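Side-chain contacts in esterase (uncultured bacterium pCosCE1, PDB 7ATL), which hydrolyses esters as a family VIII carboxylesterase with a beta-lactamase-like fold, and shows promiscuous acyltransferase activity: residues Thr336-Gly341 against Ser346-Pro351; Pro107-Arg112 against Ala163-Glu168; Glu188-Val193 against Thr207-Thr212. All blocks are in the same frame, centred on the assembly; numbering follows the deposited sequence.

Contact 1: residues Thr336-Gly341 against Ser346-Pro351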
loop_
_atom_site.group_PDB
_atom_site.type_symbol
_atom_site.label_atom_id
_atom_site.label_comp_id
_atom_site.label_asym_id
_atom_site.label_seq_id
_atom_site.Cartn_x
_atom_site.Cartn_y
_atom_site.Cartn_z
ATOM N N THR A 336 1.433 9.014 -14.002
ATOM C CA THR A 336 0.457 8.327 -13.130
ATOM C C THR A 336 1.220 7.616 -12.015
ATOM O O THR A 336 2.223 6.953 -12.311
ATOM C CB THR A 336 -0.406 7.347 -13.923
ATOM O OG1 THR A 336 -1.346 8.129 -14.648
ATOM C CG2 THR A 336 -1.172 6.388 -13.048
ATOM N N LEU A 337 0.795 7.833 -10.777
ATOM C CA LEU A 337 1.319 7.137 -9.582
ATOM C C LEU A 337 0.256 6.125 -9.179
ATOM O O LEU A 337 -0.904 6.535 -9.066
ATOM C CB LEU A 337 1.582 8.151 -8.466
ATOM C CG LEU A 337 2.380 7.614 -7.279
ATOM C CD1 LEU A 337 3.831 7.374 -7.682
ATOM C CD2 LEU A 337 2.296 8.561 -6.088
ATOM N N GLN A 338 0.631 4.862 -8.984
ATOM C CA GLN A 338 -0.332 3.775 -8.689
ATOM C C GLN A 338 0.306 2.748 -7.769
ATOM O O GLN A 338 1.491 2.467 -7.928
ATOM C CB GLN A 338 -0.730 3.063 -9.980
ATOM C CG GLN A 338 -1.602 1.826 -9.776
ATOM C CD GLN A 338 -2.092 1.337 -11.112
ATOM O OE1 GLN A 338 -2.990 1.902 -11.700
ATOM N NE2 GLN A 338 -1.482 0.290 -11.629
ATOM N N TRP A 339 -0.495 2.161 -6.899
ATOM C CA TRP A 339 -0.144 0.910 -6.185
ATOM C C TRP A 339 -1.438 0.284 -5.664
ATOM O O TRP A 339 -2.520 0.802 -6.033
ATOM C CB TRP A 339 0.877 1.217 -5.085
ATOM C CG TRP A 339 1.790 0.078 -4.786
ATOM C CD1 TRP A 339 1.924 -0.544 -3.589
ATOM C CD2 TRP A 339 2.687 -0.574 -5.695
ATOM N NE1 TRP A 339 2.832 -1.552 -3.687
ATOM C CE2 TRP A 339 3.311 -1.607 -4.971
ATOM C CE3 TRP A 339 3.034 -0.397 -7.040
ATOM C CZ2 TRP A 339 4.255 -2.458 -5.553
ATOM C CZ3 TRP A 339 3.963 -1.236 -7.617
ATOM C CH2 TRP A 339 4.569 -2.250 -6.877
ATOM N N GLY A 340 -1.344 -0.795 -4.887
ATOM C CA GLY A 340 -2.518 -1.538 -4.389
ATOM C C GLY A 340 -2.291 -2.131 -3.006
ATOM O O GLY A 340 -1.466 -1.559 -2.236
ATOM N N GLY A 341 -2.978 -3.252 -2.729
ATOM C CA GLY A 341 -2.930 -4.003 -1.457
ATOM C C GLY A 341 -3.425 -5.424 -1.628
ATOM O O GLY A 341 -4.485 -5.619 -2.240
ATOM N N SER A 346 -6.730 -1.130 -5.139
ATOM C CA SER A 346 -5.953 -0.350 -6.134
ATOM C C SER A 346 -6.184 1.143 -5.880
ATOM O O SER A 346 -7.200 1.498 -5.280
ATOM C CB SER A 346 -6.256 -0.751 -7.559
ATOM O OG SER A 346 -7.620 -0.554 -7.868
ATOM N N TRP A 347 -5.212 1.967 -6.236
ATOM C CA TRP A 347 -5.364 3.437 -6.219
ATOM C C TRP A 347 -4.383 4.036 -7.229
ATOM O O TRP A 347 -3.369 3.397 -7.540
ATOM C CB TRP A 347 -5.169 4.003 -4.806
ATOM C CG TRP A 347 -3.781 3.805 -4.284
ATOM C CD1 TRP A 347 -3.358 2.791 -3.482
ATOM C CD2 TRP A 347 -2.623 4.621 -4.561
ATOM N NE1 TRP A 347 -2.026 2.934 -3.219
ATOM C CE2 TRP A 347 -1.538 4.034 -3.878
ATOM C CE3 TRP A 347 -2.390 5.784 -5.303
ATOM C CZ2 TRP A 347 -0.240 4.564 -3.926
ATOM C CZ3 TRP A 347 -1.114 6.312 -5.337
ATOM C CH2 TRP A 347 -0.055 5.712 -4.655
ATOM N N PHE A 348 -4.716 5.203 -7.760
ATOM C CA PHE A 348 -3.831 5.952 -8.679
ATOM C C PHE A 348 -4.350 7.378 -8.760
ATOM O O PHE A 348 -5.552 7.600 -8.551
ATOM C CB PHE A 348 -3.728 5.280 -10.056
ATOM C CG PHE A 348 -4.991 5.221 -10.887
ATOM C CD1 PHE A 348 -5.385 6.298 -11.670
ATOM C CD2 PHE A 348 -5.769 4.069 -10.922
ATOM C CE1 PHE A 348 -6.530 6.226 -12.454
ATOM C CE2 PHE A 348 -6.912 4.002 -11.705
ATOM C CZ PHE A 348 -7.293 5.079 -12.466
ATOM N N TYR A 349 -3.439 8.302 -9.020
ATOM C CA TYR A 349 -3.755 9.634 -9.574
ATOM C C TYR A 349 -3.059 9.698 -10.921
ATOM O O TYR A 349 -1.947 9.167 -11.008
ATOM C CB TYR A 349 -3.357 10.756 -8.617
ATOM C CG TYR A 349 -1.884 10.982 -8.455
ATOM C CD1 TYR A 349 -1.134 11.482 -9.492
ATOM C CD2 TYR A 349 -1.256 10.794 -7.236
ATOM C CE1 TYR A 349 0.216 11.756 -9.343
ATOM C CE2 TYR A 349 0.091 11.075 -7.059
ATOM C CZ TYR A 349 0.830 11.550 -8.125
ATOM O OH TYR A 349 2.157 11.813 -8.016
ATOM N N ASP A 350 -3.749 10.249 -11.914
ATOM C CA ASP A 350 -3.196 10.655 -13.226
ATOM C C ASP A 350 -2.998 12.178 -13.179
ATOM O O ASP A 350 -3.979 12.938 -13.155
ATOM C CB ASP A 350 -4.137 10.127 -14.314
ATOM C CG ASP A 350 -3.748 10.547 -15.713
ATOM O OD1 ASP A 350 -3.128 11.626 -15.838
ATOM O OD2 ASP A 350 -4.080 9.797 -16.661
ATOM N N PRO A 351 -1.736 12.688 -13.130
ATOM C CA PRO A 351 -1.489 14.130 -13.002
ATOM C C PRO A 351 -1.981 14.918 -14.222
ATOM O O PRO A 351 -2.440 16.002 -14.005
ATOM C CB PRO A 351 0.028 14.248 -12.856
ATOM C CG PRO A 351 0.547 13.009 -13.552
ATOM C CD PRO A 351 -0.475 11.932 -13.239
HETATM O O HOH W 1 -0.428 0.971 -1.814
#

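Contact 2: residues Pro107-Arg112 against Ala163-Glu168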
loop_
_atom_site.group_PDB
_atom_site.type_symbol
_atom_site.label_atom_id
_atom_site.label_comp_id
_atom_site.label_asym_id
_atom_site.label_seq_id
_atom_site.Cartn_x
_atom_site.Cartn_y
_atom_site.Cartn_z
ATOM N N PRO A 107 26.999 -2.703 3.210
ATOM C CA PRO A 107 26.875 -1.456 2.471
ATOM C C PRO A 107 25.848 -0.568 3.153
ATOM O O PRO A 107 24.838 -1.052 3.669
ATOM C CB PRO A 107 26.399 -1.901 1.086
ATOM C CG PRO A 107 25.598 -3.142 1.376
ATOM C CD PRO A 107 26.243 -3.790 2.582
ATOM N N PRO A 108 26.069 0.761 3.134
ATOM C CA PRO A 108 25.098 1.703 3.687
ATOM C C PRO A 108 23.818 1.658 2.842
ATOM O O PRO A 108 23.888 1.427 1.629
ATOM C CB PRO A 108 25.797 3.071 3.650
ATOM C CG PRO A 108 26.904 2.906 2.610
ATOM C CD PRO A 108 27.237 1.424 2.539
ATOM N N ILE A 109 22.683 1.771 3.521
ATOM C CA ILE A 109 21.336 1.886 2.906
ATOM C C ILE A 109 20.906 3.324 3.107
ATOM O O ILE A 109 20.977 3.826 4.255
ATOM C CB ILE A 109 20.314 0.925 3.542
ATOM C CG1 ILE A 109 20.675 -0.556 3.352
ATOM C CG2 ILE A 109 18.921 1.240 3.016
ATOM C CD1 ILE A 109 19.944 -1.495 4.309
ATOM N N LYS A 110 20.453 3.945 2.036
ATOM C CA LYS A 110 19.967 5.336 2.088
ATOM C C LYS A 110 18.447 5.312 2.173
ATOM O O LYS A 110 17.827 4.381 1.640
ATOM C CB LYS A 110 20.432 6.135 0.873
ATOM C CG LYS A 110 21.901 6.523 0.863
ATOM C CD LYS A 110 22.386 6.747 -0.557
ATOM C CE LYS A 110 23.544 7.710 -0.645
ATOM N NZ LYS A 110 23.380 8.635 -1.790
ATOM N N ILE A 111 17.891 6.347 2.803
ATOM C CA ILE A 111 16.425 6.582 2.916
ATOM C C ILE A 111 15.818 6.507 1.510
ATOM O O ILE A 111 14.760 5.889 1.378
ATOM C CB ILE A 111 16.148 7.909 3.653
ATOM C CG1 ILE A 111 16.766 7.927 5.054
ATOM C CG2 ILE A 111 14.664 8.200 3.723
ATOM C CD1 ILE A 111 16.280 6.817 5.961
ATOM N N ARG A 112 16.455 7.048 0.478
ATOM C CA ARG A 112 15.836 7.026 -0.879
ATOM C C ARG A 112 15.720 5.574 -1.368
ATOM O O ARG A 112 14.859 5.283 -2.247
ATOM C CB ARG A 112 16.620 7.870 -1.894
ATOM C CG ARG A 112 18.082 7.467 -2.057
ATOM C CD ARG A 112 18.752 8.209 -3.190
ATOM N NE ARG A 112 19.033 9.592 -2.829
ATOM C CZ ARG A 112 18.354 10.664 -3.243
ATOM N NH1 ARG A 112 17.302 10.553 -4.038
ATOM N NH2 ARG A 112 18.727 11.855 -2.820
ATOM N N ALA A 163 21.271 -7.527 -2.760
ATOM C CA ALA A 163 21.925 -6.664 -3.764
ATOM C C ALA A 163 22.394 -5.356 -3.124
ATOM O O ALA A 163 21.861 -4.988 -2.048
ATOM C CB ALA A 163 20.975 -6.415 -4.906
ATOM N N GLU A 164 23.381 -4.707 -3.748
ATOM C CA GLU A 164 23.863 -3.366 -3.335
ATOM C C GLU A 164 22.666 -2.426 -3.275
ATOM O O GLU A 164 21.910 -2.310 -4.252
ATOM C CB GLU A 164 24.888 -2.797 -4.317
ATOM C CG GLU A 164 26.312 -2.807 -3.811
ATOM C CD GLU A 164 27.239 -2.481 -4.961
ATOM O OE1 GLU A 164 27.062 -1.371 -5.501
ATOM O OE2 GLU A 164 28.076 -3.351 -5.367
ATOM N N PRO A 165 22.439 -1.767 -2.116
ATOM C CA PRO A 165 21.432 -0.707 -2.017
ATOM C C PRO A 165 21.555 0.207 -3.241
ATOM O O PRO A 165 22.639 0.591 -3.533
ATOM C CB PRO A 165 21.791 -0.029 -0.696
ATOM C CG PRO A 165 22.285 -1.203 0.146
ATOM C CD PRO A 165 23.072 -2.064 -0.824
ATOM N N GLY A 166 20.462 0.400 -3.981
ATOM C CA GLY A 166 20.400 1.296 -5.145
ATOM C C GLY A 166 20.533 0.555 -6.455
ATOM O O GLY A 166 20.299 1.188 -7.467
ATOM N N SER A 167 20.897 -0.730 -6.477
ATOM C CA SER A 167 21.233 -1.408 -7.761
ATOM C C SER A 167 19.968 -1.971 -8.425
ATOM O O SER A 167 19.985 -2.105 -9.654
ATOM C CB SER A 167 22.332 -2.452 -7.638
ATOM O OG SER A 167 22.044 -3.402 -6.620
ATOM N N GLU A 168 18.897 -2.267 -7.687
ATOM C CA GLU A 168 17.715 -2.878 -8.334
ATOM C C GLU A 168 16.484 -2.773 -7.440
ATOM O O GLU A 168 16.601 -2.693 -6.213
ATOM C CB GLU A 168 18.005 -4.336 -8.711
ATOM C CG GLU A 168 17.823 -5.300 -7.563
ATOM C CD GLU A 168 18.257 -6.733 -7.806
ATOM O OE1 GLU A 168 18.427 -7.110 -8.981
ATOM O OE2 GLU A 168 18.414 -7.466 -6.808
#

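Contact 3: residues Glu188-Val193 against Thr207-Thr212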
loop_
_atom_site.group_PDB
_atom_site.type_symbol
_atom_site.label_atom_id
_atom_site.label_comp_id
_atom_site.label_asym_id
_atom_site.label_seq_id
_atom_site.Cartn_x
_atom_site.Cartn_y
_atom_site.Cartn_z
ATOM N N GLU A 188 8.999 9.297 19.057
ATOM C CA GLU A 188 7.731 8.689 19.534
ATOM C C GLU A 188 7.398 7.484 18.656
ATOM O O GLU A 188 7.910 7.358 17.551
ATOM C CB GLU A 188 6.614 9.736 19.572
ATOM C CG GLU A 188 6.327 10.389 18.234
ATOM C CD GLU A 188 5.227 11.445 18.227
ATOM O OE1 GLU A 188 4.962 12.022 17.148
ATOM O OE2 GLU A 188 4.632 11.686 19.292
ATOM N N PRO A 189 6.549 6.546 19.137
ATOM C CA PRO A 189 6.195 5.355 18.370
ATOM C C PRO A 189 5.441 5.696 17.084
ATOM O O PRO A 189 4.825 6.729 17.034
ATOM C CB PRO A 189 5.300 4.560 19.340
ATOM C CG PRO A 189 5.700 5.061 20.715
ATOM C CD PRO A 189 5.929 6.541 20.478
ATOM N N LEU A 190 5.477 4.785 16.112
ATOM C CA LEU A 190 5.000 5.030 14.731
ATOM C C LEU A 190 3.522 5.445 14.711
ATOM O O LEU A 190 3.160 6.288 13.895
ATOM C CB LEU A 190 5.279 3.789 13.870
ATOM C CG LEU A 190 4.935 3.937 12.384
ATOM C CD1 LEU A 190 5.700 5.097 11.779
ATOM C CD2 LEU A 190 5.198 2.660 11.594
ATOM N N PRO A 191 2.596 4.885 15.529
ATOM C CA PRO A 191 1.194 5.307 15.483
ATOM C C PRO A 191 1.042 6.797 15.817
ATOM O O PRO A 191 0.243 7.482 15.144
ATOM C CB PRO A 191 0.472 4.412 16.504
ATOM C CG PRO A 191 1.361 3.206 16.630
ATOM C CD PRO A 191 2.775 3.742 16.443
ATOM N N GLN A 192 1.823 7.273 16.788
ATOM C CA GLN A 192 1.805 8.703 17.195
ATOM C C GLN A 192 2.449 9.528 16.066
ATOM O O GLN A 192 1.911 10.592 15.724
ATOM C CB GLN A 192 2.476 8.925 18.554
ATOM C CG GLN A 192 1.611 8.539 19.744
ATOM C CD GLN A 192 1.340 7.056 19.931
ATOM O OE1 GLN A 192 0.215 6.659 20.214
ATOM N NE2 GLN A 192 2.349 6.206 19.801
ATOM N N VAL A 193 3.526 9.032 15.458
ATOM C CA VAL A 193 4.160 9.703 14.285
ATOM C C VAL A 193 3.105 9.903 13.193
ATOM O O VAL A 193 2.933 11.026 12.707
ATOM C CB VAL A 193 5.360 8.916 13.748
ATOM C CG1 VAL A 193 5.854 9.541 12.467
ATOM C CG2 VAL A 193 6.484 8.825 14.765
ATOM N N THR A 207 -8.290 6.371 10.263
ATOM C CA THR A 207 -7.146 5.610 9.718
ATOM C C THR A 207 -6.057 5.498 10.787
ATOM O O THR A 207 -5.704 6.521 11.391
ATOM C CB THR A 207 -6.688 6.243 8.400
ATOM O OG1 THR A 207 -7.717 6.010 7.428
ATOM C CG2 THR A 207 -5.351 5.707 7.923
ATOM N N GLY A 208 -5.533 4.290 10.986
ATOM C CA GLY A 208 -4.492 4.024 11.990
ATOM C C GLY A 208 -3.995 2.604 11.871
ATOM O O GLY A 208 -4.101 2.045 10.757
ATOM N N PHE A 209 -3.502 2.041 12.977
ATOM C CA PHE A 209 -2.725 0.772 13.009
ATOM C C PHE A 209 -3.536 -0.380 13.614
ATOM O O PHE A 209 -3.093 -1.536 13.495
ATOM C CB PHE A 209 -1.412 1.002 13.757
ATOM C CG PHE A 209 -0.365 1.639 12.889
ATOM C CD1 PHE A 209 0.342 0.867 11.983
ATOM C CD2 PHE A 209 -0.146 3.004 12.940
ATOM C CE1 PHE A 209 1.290 1.440 11.159
ATOM C CE2 PHE A 209 0.793 3.583 12.111
ATOM C CZ PHE A 209 1.517 2.800 11.231
ATOM N N TYR A 210 -4.660 -0.054 14.246
ATOM C CA TYR A 210 -5.706 -0.999 14.701
ATOM C C TYR A 210 -7.024 -0.248 14.899
ATOM O O TYR A 210 -6.995 0.999 14.946
ATOM C CB TYR A 210 -5.269 -1.673 15.995
ATOM C CG TYR A 210 -5.493 -0.870 17.246
ATOM C CD1 TYR A 210 -4.631 0.147 17.605
ATOM C CD2 TYR A 210 -6.565 -1.136 18.081
ATOM C CE1 TYR A 210 -4.815 0.871 18.773
ATOM C CE2 TYR A 210 -6.772 -0.416 19.246
ATOM C CZ TYR A 210 -5.879 0.578 19.608
ATOM O OH TYR A 210 -6.045 1.262 20.780
ATOM N N THR A 211 -8.134 -0.983 15.001
ATOM C CA THR A 211 -9.483 -0.423 15.270
ATOM C C THR A 211 -10.096 -1.152 16.465
ATOM O O THR A 211 -9.805 -2.356 16.623
ATOM C CB THR A 211 -10.372 -0.493 14.026
ATOM O OG1 THR A 211 -11.600 0.147 14.376
ATOM C CG2 THR A 211 -10.617 -1.907 13.547
ATOM N N THR A 212 -10.870 -0.435 17.284
ATOM C CA THR A 212 -11.734 -1.003 18.352
ATOM C C THR A 212 -13.166 -1.170 17.835
ATOM O O THR A 212 -13.969 -1.739 18.563
ATOM C CB THR A 212 -11.771 -0.122 19.609
ATOM O OG1 THR A 212 -12.321 1.144 19.242
ATOM C CG2 THR A 212 -10.414 0.013 20.275
#

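Contact 1: residues Thr336-Gly341 against Ser346-Pro351
L337 lies under the ring of Y349: its CB sits over one ring face, 3.8 Å from the centroid and 24° off the normal, a CH-pi contact. The branch goes on to touch the rim, with CD2 of L337 3.5 Å from CE2 of Y349. On its other flank the same CD2 reaches the edge of the W347 indole, in the ring plane, at CH2. L337 and W347 run side by side in the same direction.

CG of W347 stands between its backbone N and carbonyl carbon (chi1 65°), and this folds the indole back over the partner strand. One face covers the peptide between Q338 and W339, with N of W339 3.7 Å above the ring plane over its centre. At the ring edge, in plane, one water accepts from NE1 of W347 at 2.9 Å and donates to O of G340. Of the W339 side chain, CB is the part that meets this ring, near CZ2; its backbone O also lies over that face. The W339 indole turns off from the partner strand, and NE1 bonds to the hydroxyl of Y171.

On the opposite face of the sheet from L337, W347 and Y349, Q338 lies alongside F348, amide and ring planes 60° apart, with OE1 of Q338 3.6 Å from CD2 of F348. The amide is held by Q309 and Q332.

Along the backbone L337 with Y349 and W339 with W347 are hydrogen-bonded pairs of an antiparallel hairpin. It forms part of the central sheet of the beta-lactamase-like fold: strand 320-322 flanks 337-341, strand 355-361 flanks 345-350, and helix 271-283 packs V278 against W347 and Y349.

Contact 2: residues Pro107-Arg112 against Ala163-Glu168
P165 pushes its ring against the ring of P107, the carbonyl O of P108 and the CG1 branch of I109. It occupies the second position of a type II beta turn running from E164 to S167, in the loop between helices 149-157 and 174-186 of this beta-lactamase-like fold; the partner segment leads into helix 111-116, with K110 at its N-cap.

Take the P165 ring atom by atom. CB heads toward the other segment and comes to 3.5 Å from the carbonyl O of P108, with CA of I109 somewhat farther off. CG, the next atom, has two partners: it lies 3.4 Å from that same O and 3.6 Å from CG1 of I109. From there the ring turns back to CD, which meets the other proline, 3.5 Å from CG of P107 and a little farther from its CB. Three successive ring atoms thus touch a carbonyl oxygen, an isoleucine branch and a second pyrrolidine. Both P107 and I109 meet it at about a right angle, and no hydrogen bond crosses between the segments, so shape and apolar contact carry the meeting.

I109 offers CG1 because that branch stands beside its backbone N, anti to the carbonyl carbon (chi1 -63°). Elsewhere I109 is buried against V90, F97, A119 and L114, which makes it the inward member of the group, while P165 also rests on H113 of helix 111-116.

Behind the proline the turn is fastened twice on one oxygen. O of E164 accepts from N of S167 at 2.9 Å and from the hydroxyl of S167, whose OG stands 2.6 Å away, in the carbonyl plane on a lone pair, at a C=O...OG angle of 130°.

Contact 3: residues Glu188-Val193 against Thr207-Thr212
The flat group here is the ring of F209, which L190 and P191 both approach obliquely. L190 meets the far end of the ring: CD2 of L190 is 3.7 Å from CZ of F209 and CG of L190 3.8 Å from that atom; CE1 of F209 is slightly farther from CD2 of L190. P191 takes one flank, where its CA is 3.7 Å from CD2 of F209 and its CB 3.9 Å from that ring carbon. Each of the two side chains crosses F209 at about a right angle.

With CG anti to the backbone N (chi1 -176°), L190 swings its isobutyl end toward CZ, although its CB sets off to one side. CB of F209, by contrast, sets off toward the helix. This places an aromatic from the loop following helix 190-199 against the first turn of that same helix, within the beta-lactamase-like fold. P189 is the N-cap, and its carbonyl O accepts from N of V193 at 3.1 Å. E183 of helix 174-186 bonds to N of L190.

Further along the helix F194 also touches F209, I71 of helix 67-80 adds a contact, and P261 and M267 reach the phenylalanine from loops.

In the fold
Going from the N terminus, contact 2 comes first: the chain leaves 107-112 through helix 111-116, passes helices 132-136 and 149-157, and returns at 163-168 to close a loop of 50 residues. Contact 3 follows, a shorter loop that runs down helix 190-199 and comes back to the start of that helix. Last is contact 1, a tight hairpin with four residues between its segments. The three closures stand in series, none enclosing or crossing another, and no two touch; nearest atoms are about 12 Å apart in every pair. Contact 2 ties a loop to the stretch leading into helix 111-116, contact 3 ties one to the first turn of helix 190-199, and contact 1 joins neighbouring strands.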